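PDB 2R2A: zona occludens toxin N-terminal domain-containing protein from Neisseria meningitidis MC58, which is of unknown cellular function but contains, in this N-terminal part, a Zot-family domain with a P-loop NTPase-like fold that probably binds a nucleotide. Local coordinates for residues Ile92-Gln97 with Phe127-Gly132; Leu9-Pro14 with Gln131-Leu136; Lys18-Val23 with Lys186-Leu191. One frame throughout, in Å; residues are numbered along the deposited sequence.

In the fold
Contact 1 is the most buried of the three: two neighbouring parallel strands joined by backbone bonds, passing at their ends into a polar cluster around Glu95. Contact 2 continues from the same strand, 125-130, and shares Gln131 and Gly132 with contact 1, but no hydrogen bonds link its two segments; a loop rests on strand 7-11 and the start of the probable P-loop by apolar and CH contacts. Contact 3 lies farther out, where helix 18-28 receives a late loop, 186-191, through apolar side chains, while its first turn holds a sulfate ion. Lys18 ties contacts 2 and 3 together, since its NZ bonds to the carbonyl oxygen of Gly12.

Contact 1 (Ile92-Gln97 with Phe127-Gly132)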
loop_
_atom_site.group_PDB
_atom_site.type_symbol
_atom_site.label_atom_id
_atom_site.label_comp_id
_atom_site.label_asym_id
_atom_site.label_seq_id
_atom_site.Cartn_x
_atom_site.Cartn_y
_atom_site.Cartn_z
ATOM N N ILE A 92 3.496 -1.024 -3.516
ATOM C CA ILE A 92 2.049 -1.172 -3.228
ATOM C C ILE A 92 1.830 -2.632 -2.833
ATOM O O ILE A 92 2.084 -3.552 -3.650
ATOM C CB ILE A 92 1.159 -0.844 -4.469
ATOM C CG1 ILE A 92 1.464 0.593 -4.956
ATOM C CG2 ILE A 92 -0.341 -1.108 -4.176
ATOM C CD1 ILE A 92 0.943 0.914 -6.407
ATOM N N VAL A 93 1.377 -2.855 -1.598
ATOM C CA VAL A 93 1.302 -4.223 -1.115
ATOM C C VAL A 93 -0.170 -4.488 -0.841
ATOM O O VAL A 93 -0.771 -3.869 0.030
ATOM C CB VAL A 93 2.199 -4.429 0.128
ATOM C CG1 VAL A 93 1.978 -5.798 0.728
ATOM C CG2 VAL A 93 3.716 -4.282 -0.260
ATOM N N ASP A 94 -0.763 -5.368 -1.622
ATOM C CA ASP A 94 -2.142 -5.782 -1.375
ATOM C C ASP A 94 -2.142 -6.888 -0.284
ATOM O O ASP A 94 -1.221 -7.748 -0.224
ATOM C CB ASP A 94 -2.774 -6.271 -2.684
ATOM C CG ASP A 94 -4.264 -6.521 -2.548
ATOM O OD1 ASP A 94 -4.910 -5.784 -1.779
ATOM O OD2 ASP A 94 -4.790 -7.439 -3.201
ATOM N N GLU A 95 -3.163 -6.872 0.560
ATOM C CA GLU A 95 -3.281 -7.820 1.700
ATOM C C GLU A 95 -1.970 -7.802 2.490
ATOM O O GLU A 95 -1.312 -8.821 2.672
ATOM C CB GLU A 95 -3.668 -9.244 1.229
ATOM C CG GLU A 95 -5.156 -9.362 0.709
ATOM C CD GLU A 95 -6.270 -8.944 1.748
ATOM O OE1 GLU A 95 -6.518 -9.643 2.739
ATOM O OE2 GLU A 95 -6.909 -7.885 1.562
ATOM N N ALA A 96 -1.607 -6.607 2.942
ATOM C CA ALA A 96 -0.304 -6.336 3.510
ATOM C C ALA A 96 -0.003 -7.080 4.803
ATOM O O ALA A 96 1.154 -7.071 5.237
ATOM C CB ALA A 96 -0.147 -4.818 3.750
ATOM N N GLN A 97 -1.035 -7.637 5.461
ATOM C CA GLN A 97 -0.835 -8.423 6.666
ATOM C C GLN A 97 0.019 -9.657 6.379
ATOM O O GLN A 97 0.553 -10.244 7.290
ATOM C CB GLN A 97 -2.182 -8.827 7.336
ATOM C CG GLN A 97 -3.055 -9.842 6.615
ATOM C CD GLN A 97 -3.958 -9.256 5.513
ATOM O OE1 GLN A 97 -3.766 -8.150 5.065
ATOM N NE2 GLN A 97 -4.947 -10.034 5.081
ATOM N N PHE A 127 2.216 2.077 -0.260
ATOM C CA PHE A 127 0.736 1.955 -0.060
ATOM C C PHE A 127 0.502 0.556 0.480
ATOM O O PHE A 127 0.971 -0.415 -0.124
ATOM C CB PHE A 127 -0.004 2.089 -1.383
ATOM C CG PHE A 127 0.108 3.449 -1.992
ATOM C CD1 PHE A 127 -0.883 4.391 -1.774
ATOM C CD2 PHE A 127 1.257 3.811 -2.738
ATOM C CE1 PHE A 127 -0.776 5.704 -2.317
ATOM C CE2 PHE A 127 1.380 5.122 -3.262
ATOM C CZ PHE A 127 0.377 6.046 -3.066
ATOM N N VAL A 128 -0.277 0.428 1.563
ATOM C CA VAL A 128 -0.625 -0.903 2.050
ATOM C C VAL A 128 -2.148 -1.004 2.071
ATOM O O VAL A 128 -2.820 -0.077 2.487
ATOM C CB VAL A 128 -0.064 -1.194 3.478
ATOM C CG1 VAL A 128 1.445 -1.608 3.379
ATOM C CG2 VAL A 128 -0.269 -0.011 4.409
ATOM N N LEU A 129 -2.672 -2.071 1.480
ATOM C CA LEU A 129 -4.110 -2.316 1.443
ATOM C C LEU A 129 -4.367 -3.520 2.331
ATOM O O LEU A 129 -3.571 -4.514 2.324
ATOM C CB LEU A 129 -4.551 -2.654 0.010
ATOM C CG LEU A 129 -4.616 -1.511 -1.010
ATOM C CD1 LEU A 129 -3.250 -0.961 -1.246
ATOM C CD2 LEU A 129 -5.229 -2.048 -2.327
ATOM N N THR A 130 -5.443 -3.457 3.127
ATOM C CA THR A 130 -5.732 -4.638 3.910
ATOM C C THR A 130 -7.204 -4.493 4.275
ATOM O O THR A 130 -7.802 -3.434 4.012
ATOM C CB THR A 130 -4.800 -4.784 5.179
ATOM O OG1 THR A 130 -5.116 -6.023 5.860
ATOM C CG2 THR A 130 -5.026 -3.637 6.165
ATOM N N GLN A 131 -7.771 -5.523 4.892
ATOM C CA GLN A 131 -9.164 -5.497 5.226
ATOM C C GLN A 131 -9.445 -4.709 6.513
ATOM O O GLN A 131 -10.571 -4.197 6.683
ATOM C CB GLN A 131 -9.693 -6.941 5.385
ATOM C CG GLN A 131 -9.692 -7.618 4.024
ATOM C CD GLN A 131 -9.988 -9.087 4.112
ATOM O OE1 GLN A 131 -11.031 -9.450 4.601
ATOM N NE2 GLN A 131 -9.045 -9.940 3.647
ATOM N N GLY A 132 -8.474 -4.630 7.416
ATOM C CA GLY A 132 -8.697 -3.912 8.680
ATOM C C GLY A 132 -7.339 -3.498 9.231
ATOM O O GLY A 132 -6.371 -4.262 9.146
#
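Gln97 sets CG between its backbone N and carbonyl carbon (chi1 70°) and bends again at chi2, which brings its amide oxygen back to Thr130, whose OG1 stands opposite the backbone N (chi1 -177°). The Thr130 hydroxyl donates to Gln97 OE1 at 2.6 Å, coming from above the carbonyl plane and not along a lone pair. The other end of the same amide, Gln97 NE2, donates a hydrogen bond to Glu95 OE1 at 2.8 Å. That carboxylate oxygen takes a second bond from Gln131 NE2, 2.7 Å away, on its syn side but tilted out of the carboxylate plane. The two donors approach OE1 from opposite faces of the carboxylate, a clamp that should limit its rotation; the Glu95 carboxylate and Gln131 amide planes stand 41° apart. All this sits at the carboxyl ends of strands 90-93 and 125-130, parallel neighbours in a beta-alpha-beta unit, where the hydrophobic strand followed by Asp94 and Glu95 resembles a Walker B motif; the side chain of Asp94 lies about 6 Å from a bound sulfate. Upstream, the parallel ladder is regular: Val93 N bonds to Phe127 O at 2.9 Å, and Leu129 N to Val93 O at 3.0 Å. Past Asp94 the chain turns through a left-handed backbone conformation at Glu95, and Ala96 N then meets Leu129 O. On one face of the sheet Ile92 CG1 lies beside Phe127 CD2 at 3.9 Å, both side chains pointing toward helix 18-28. On the face bearing Val93 and Val128, Val128 CG1 is met by Ala96 CB, from the 3-10 turn beyond the strand, at 3.6 Å.

Contact 2 (Leu9-Pro14 with Gln131-Leu136); sequences LITGTP and QGPKLL
Gln131 reaches across to Gly12 and Pro14 with most of its length. Its CA-H points at Gly12 O (CA to O 3.3 Å, 159° at the hydrogen), and CB follows, skirting the same carbonyl oxygen at 3.9 Å. CG touches both Gly12 O and Pro14 CD. Because the chain runs on extended beyond CG (chi2 171°), the amide is delivered to CG and CD of Pro14: Gln131 CD comes within 3.4 Å of Pro14 CG, and Gln131 OE1 within 3.1 Å of that carbon, the amide chain lying crosswise to the ring. NE2 finishes on Glu95 OE1, so the flat amide is held at its nitrogen while its oxygen rests on CH groups. Gly12 and Pro14 belong to a probable P-loop (Walker A), and Gly12 adopts backbone angles at which a CB would collide with the carbonyl oxygen of Thr11.

Farther back along the strand the packing turns apolar. The methyl CG2 of Thr11 covers the start of the short 3-10 turn, 4.0 Å from Pro133 N, whereas OG1 bonds to His149. Leu9 CD1 meets Leu136 CD1 at 3.6 Å, the two chains running antiparallel where they pass, and Leu9 CD2 touches Pro133 CB at 4.2 Å. The 131-136 loop thus leaves strand 125-130, lies across the end of its parallel neighbour 7-11 on the face bearing Leu9 and Thr11, and leads into helix 138-141; Ile10 points instead to helix 18-28, and strand 144-152 flanks strand 7-11 on its remaining edge.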
loop_
_atom_site.group_PDB
_atom_site.type_symbol
_atom_site.label_atom_id
_atom_site.label_comp_id
_atom_site.label_asym_id
_atom_site.label_seq_id
_atom_site.Cartn_x
_atom_site.Cartn_y
_atom_site.Cartn_z
ATOM N N LEU A 9 -2.339 4.054 3.947
ATOM C CA LEU A 9 -3.114 2.845 4.252
ATOM C C LEU A 9 -4.510 2.895 3.590
ATOM O O LEU A 9 -5.207 3.927 3.672
ATOM C CB LEU A 9 -3.239 2.705 5.761
ATOM C CG LEU A 9 -4.158 1.621 6.335
ATOM C CD1 LEU A 9 -3.721 0.202 5.927
ATOM C CD2 LEU A 9 -4.213 1.719 7.865
ATOM N N ILE A 10 -4.917 1.808 2.932
ATOM C CA ILE A 10 -6.250 1.739 2.390
ATOM C C ILE A 10 -6.919 0.493 3.000
ATOM O O ILE A 10 -6.409 -0.620 2.868
ATOM C CB ILE A 10 -6.268 1.694 0.875
ATOM C CG1 ILE A 10 -5.641 2.963 0.225
ATOM C CG2 ILE A 10 -7.747 1.535 0.433
ATOM C CD1 ILE A 10 -5.204 2.744 -1.280
ATOM N N THR A 11 -8.084 0.634 3.623
ATOM C CA THR A 11 -8.752 -0.496 4.228
ATOM C C THR A 11 -10.218 -0.558 3.788
ATOM O O THR A 11 -10.741 0.414 3.189
ATOM C CB THR A 11 -8.681 -0.478 5.809
ATOM O OG1 THR A 11 -9.245 0.759 6.322
ATOM C CG2 THR A 11 -7.183 -0.586 6.227
ATOM N N GLY A 12 -10.820 -1.703 4.055
ATOM C CA GLY A 12 -12.211 -1.980 3.651
ATOM C C GLY A 12 -12.384 -3.458 3.381
ATOM O O GLY A 12 -11.420 -4.190 3.168
ATOM N N THR A 13 -13.619 -3.919 3.495
ATOM C CA THR A 13 -13.899 -5.348 3.332
ATOM C C THR A 13 -13.623 -5.802 1.874
ATOM O O THR A 13 -13.578 -4.972 0.935
ATOM C CB THR A 13 -15.398 -5.640 3.637
ATOM O OG1 THR A 13 -16.214 -4.957 2.695
ATOM C CG2 THR A 13 -15.797 -5.193 5.011
ATOM N N PRO A 14 -13.440 -7.115 1.661
ATOM C CA PRO A 14 -13.305 -7.627 0.298
ATOM C C PRO A 14 -14.512 -7.213 -0.548
ATOM O O PRO A 14 -15.649 -7.316 -0.090
ATOM C CB PRO A 14 -13.286 -9.150 0.471
ATOM C CG PRO A 14 -12.592 -9.315 1.875
ATOM C CD PRO A 14 -13.320 -8.199 2.667
ATOM N N GLN A 131 -7.771 -5.523 4.892
ATOM C CA GLN A 131 -9.164 -5.497 5.226
ATOM C C GLN A 131 -9.445 -4.709 6.513
ATOM O O GLN A 131 -10.571 -4.197 6.683
ATOM C CB GLN A 131 -9.693 -6.941 5.385
ATOM C CG GLN A 131 -9.692 -7.618 4.024
ATOM C CD GLN A 131 -9.988 -9.087 4.112
ATOM O OE1 GLN A 131 -11.031 -9.450 4.601
ATOM N NE2 GLN A 131 -9.045 -9.940 3.647
ATOM N N GLY A 132 -8.474 -4.630 7.416
ATOM C CA GLY A 132 -8.697 -3.912 8.680
ATOM C C GLY A 132 -7.339 -3.498 9.231
ATOM O O GLY A 132 -6.371 -4.262 9.146
ATOM N N PRO A 133 -7.263 -2.294 9.825
ATOM C CA PRO A 133 -5.937 -1.820 10.230
ATOM C C PRO A 133 -5.264 -2.757 11.268
ATOM O O PRO A 133 -4.058 -2.906 11.243
ATOM C CB PRO A 133 -6.222 -0.438 10.886
ATOM C CG PRO A 133 -7.575 -0.112 10.572
ATOM C CD PRO A 133 -8.351 -1.346 10.165
ATOM N N LYS A 134 -6.046 -3.390 12.149
ATOM C CA LYS A 134 -5.443 -4.172 13.256
ATOM C C LYS A 134 -4.833 -5.507 12.823
ATOM O O LYS A 134 -4.287 -6.236 13.646
ATOM C CB LYS A 134 -6.451 -4.373 14.376
ATOM C CG LYS A 134 -6.855 -3.028 15.028
ATOM C CD LYS A 134 -7.928 -3.280 16.044
ATOM C CE LYS A 134 -8.038 -2.089 16.987
ATOM N NZ LYS A 134 -9.264 -2.135 17.841
ATOM N N LEU A 135 -4.883 -5.785 11.520
ATOM C CA LEU A 135 -4.189 -6.931 10.938
ATOM C C LEU A 135 -2.720 -6.625 10.745
ATOM O O LEU A 135 -1.941 -7.553 10.511
ATOM C CB LEU A 135 -4.849 -7.349 9.605
ATOM C CG LEU A 135 -6.257 -7.980 9.730
ATOM C CD1 LEU A 135 -6.938 -8.174 8.325
ATOM C CD2 LEU A 135 -6.125 -9.354 10.438
ATOM N N LEU A 136 -2.355 -5.327 10.841
ATOM C CA LEU A 136 -1.007 -4.851 10.528
ATOM C C LEU A 136 -0.203 -4.539 11.773
ATOM O O LEU A 136 -0.761 -4.194 12.777
ATOM C CB LEU A 136 -1.038 -3.586 9.653
ATOM C CG LEU A 136 -1.830 -3.719 8.356
ATOM C CD1 LEU A 136 -1.837 -2.394 7.607
ATOM C CD2 LEU A 136 -1.142 -4.790 7.507
#

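Contact 3 (Lys18-Val23 with Lys186-Leu191). With SO4 (sulfate ion), chain C.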
loop_
_atom_site.group_PDB
_atom_site.type_symbol
_atom_site.label_atom_id
_atom_site.label_comp_id
_atom_site.label_asym_id
_atom_site.label_seq_id
_atom_site.Cartn_x
_atom_site.Cartn_y
_atom_site.Cartn_z
ATOM N N LYS A 18 -11.036 -1.537 -3.017
ATOM C CA LYS A 18 -9.762 -0.991 -2.610
ATOM C C LYS A 18 -8.785 -1.033 -3.802
ATOM O O LYS A 18 -8.104 -0.051 -4.067
ATOM C CB LYS A 18 -9.156 -1.783 -1.421
ATOM C CG LYS A 18 -9.933 -1.774 -0.090
ATOM C CD LYS A 18 -9.148 -2.603 1.000
ATOM C CE LYS A 18 -8.942 -4.098 0.621
ATOM N NZ LYS A 18 -10.270 -4.834 0.595
ATOM N N THR A 19 -8.709 -2.173 -4.504
ATOM C CA THR A 19 -7.770 -2.270 -5.610
ATOM C C THR A 19 -8.136 -1.294 -6.735
ATOM O O THR A 19 -7.255 -0.638 -7.289
ATOM C CB THR A 19 -7.634 -3.715 -6.175
ATOM O OG1 THR A 19 -7.122 -4.562 -5.149
ATOM C CG2 THR A 19 -6.623 -3.742 -7.321
ATOM N N LEU A 20 -9.412 -1.193 -7.072
ATOM C CA LEU A 20 -9.795 -0.231 -8.148
ATOM C C LEU A 20 -9.521 1.212 -7.741
ATOM O O LEU A 20 -9.084 2.005 -8.566
ATOM C CB LEU A 20 -11.274 -0.362 -8.492
ATOM C CG LEU A 20 -11.651 -1.639 -9.235
ATOM C CD1 LEU A 20 -13.130 -1.695 -9.248
ATOM C CD2 LEU A 20 -11.068 -1.596 -10.653
ATOM N N LYS A 21 -9.761 1.558 -6.465
ATOM C CA LYS A 21 -9.345 2.892 -6.004
ATOM C C LYS A 21 -7.820 3.104 -6.159
ATOM O O LYS A 21 -7.369 4.160 -6.622
ATOM C CB LYS A 21 -9.816 3.149 -4.562
ATOM C CG LYS A 21 -9.418 4.528 -4.016
ATOM C CD LYS A 21 -10.112 5.609 -4.878
ATOM C CE LYS A 21 -9.747 7.027 -4.470
ATOM N NZ LYS A 21 -10.561 7.904 -5.417
HETATM N N MSE A 22 -7.037 2.109 -5.761
HETATM C CA MSE A 22 -5.574 2.175 -5.921
HETATM C C MSE A 22 -5.164 2.404 -7.384
HETATM O O MSE A 22 -4.384 3.313 -7.682
HETATM C CB MSE A 22 -4.929 0.922 -5.322
HETATM C CG MSE A 22 -3.379 0.903 -5.340
HETATM SE SE MSE A 22 -2.620 2.209 -4.094
HETATM C CE MSE A 22 -1.868 3.566 -5.353
ATOM N N VAL A 23 -5.688 1.578 -8.290
ATOM C CA VAL A 23 -5.406 1.749 -9.736
ATOM C C VAL A 23 -5.862 3.133 -10.247
ATOM O O VAL A 23 -5.170 3.786 -11.037
ATOM C CB VAL A 23 -6.039 0.605 -10.577
ATOM C CG1 VAL A 23 -5.726 0.785 -12.103
ATOM C CG2 VAL A 23 -5.595 -0.790 -10.055
ATOM N N LYS A 186 -12.996 6.626 -14.812
ATOM C CA LYS A 186 -13.834 5.791 -15.672
ATOM C C LYS A 186 -13.019 4.889 -16.624
ATOM O O LYS A 186 -13.553 3.935 -17.187
ATOM C CB LYS A 186 -14.860 6.654 -16.435
ATOM C CG LYS A 186 -14.243 7.699 -17.337
ATOM C CD LYS A 186 -15.299 8.478 -18.146
ATOM C CE LYS A 186 -15.971 9.581 -17.297
ATOM N NZ LYS A 186 -16.566 10.651 -18.159
ATOM N N LYS A 187 -11.730 5.176 -16.792
ATOM C CA LYS A 187 -10.861 4.317 -17.607
ATOM C C LYS A 187 -10.092 3.286 -16.778
ATOM O O LYS A 187 -9.123 2.694 -17.260
ATOM C CB LYS A 187 -9.888 5.164 -18.437
ATOM C CG LYS A 187 -10.624 6.113 -19.342
ATOM C CD LYS A 187 -9.714 6.733 -20.380
ATOM C CE LYS A 187 -10.513 7.722 -21.197
ATOM N NZ LYS A 187 -11.936 7.252 -21.369
ATOM N N VAL A 188 -10.521 3.072 -15.530
ATOM C CA VAL A 188 -9.755 2.238 -14.619
ATOM C C VAL A 188 -9.526 0.834 -15.206
ATOM O O VAL A 188 -8.454 0.267 -15.067
ATOM C CB VAL A 188 -10.392 2.182 -13.185
ATOM C CG1 VAL A 188 -11.702 1.435 -13.212
ATOM C CG2 VAL A 188 -9.435 1.530 -12.198
ATOM N N TYR A 189 -10.522 0.273 -15.882
ATOM C CA TYR A 189 -10.341 -1.069 -16.461
ATOM C C TYR A 189 -9.422 -1.159 -17.688
ATOM O O TYR A 189 -9.067 -2.268 -18.127
ATOM C CB TYR A 189 -11.685 -1.711 -16.729
ATOM C CG TYR A 189 -12.306 -2.276 -15.471
ATOM C CD1 TYR A 189 -11.722 -3.370 -14.819
ATOM C CD2 TYR A 189 -13.459 -1.719 -14.926
ATOM C CE1 TYR A 189 -12.281 -3.912 -13.680
ATOM C CE2 TYR A 189 -14.036 -2.262 -13.774
ATOM C CZ TYR A 189 -13.438 -3.363 -13.166
ATOM O OH TYR A 189 -13.985 -3.906 -12.033
ATOM N N ASP A 190 -9.021 -0.016 -18.229
ATOM C CA ASP A 190 -8.006 -0.001 -19.285
ATOM C C ASP A 190 -6.628 -0.319 -18.703
ATOM O O ASP A 190 -5.679 -0.632 -19.439
ATOM C CB ASP A 190 -7.972 1.368 -19.976
ATOM C CG ASP A 190 -9.263 1.676 -20.742
ATOM O OD1 ASP A 190 -10.092 0.750 -20.952
ATOM O OD2 ASP A 190 -9.439 2.851 -21.131
ATOM N N LEU A 191 -6.536 -0.245 -17.376
ATOM C CA LEU A 191 -5.271 -0.375 -16.665
ATOM C C LEU A 191 -5.218 -1.620 -15.763
ATOM O O LEU A 191 -4.169 -1.929 -15.190
ATOM C CB LEU A 191 -5.066 0.869 -15.798
ATOM C CG LEU A 191 -4.942 2.233 -16.470
ATOM C CD1 LEU A 191 -4.840 3.303 -15.398
ATOM C CD2 LEU A 191 -3.719 2.283 -17.342
HETATM S S SO4 C . -11.312 -5.026 -3.025
HETATM O O1 SO4 C . -11.190 -6.337 -2.514
HETATM O O2 SO4 C . -12.448 -4.856 -3.875
HETATM O O3 SO4 C . -10.063 -4.767 -3.721
HETATM O O4 SO4 C . -11.464 -4.125 -1.881
#
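Leu20 and Val23 carry this contact, pressing the helix that follows the probable P-loop (Walker A) against Val188, Tyr189 and Leu191 of a late loop. The helix begins at the anion site. Lys18 grips sulfate O4 twice, with its backbone N at 2.9 Å and with NZ at 2.8 Å; bends at chi3 and chi4 (-61° and -67°) curl the side chain back so that its ammonium reaches the same oxygen as the amide. NZ also bonds to Gly12 O. Thr19 N donates to sulfate O3 at 3.0 Å, and the amides of Gly15 and Gly17 complete the nest. The sulfate, probably from the crystallisation liquor, probably marks the place a nucleotide phosphate takes in P-loop proteins, at a helix amino end whose dipole would probably favour an anion.

The next residue, Leu20, faces the loop. Leu20 CD2 rests over one face of the Tyr189 ring, 4.2 Å from the centroid and 27° off the normal, a CH-pi contact, while Leu20 CD1 meets Tyr189 OH at 3.7 Å. Leu20 CD2 also touches Val188 CG2 at 3.9 Å, so the same methyl touches both the ring and the valine. Lys21 turns the other way, its NZ bonding to Thr183 O. Met22, present as selenomethionine, points to the central sheet, packing on Ile10 and Phe127.

Val23 closes the segment. The 188-190 region has helical backbone angles, and its turn presents Val188 and Leu191 to the same side. A single methyl, Val23 CG1, meets both, 3.8 Å from Val188 CG2 and 3.8 Å from Leu191 CB.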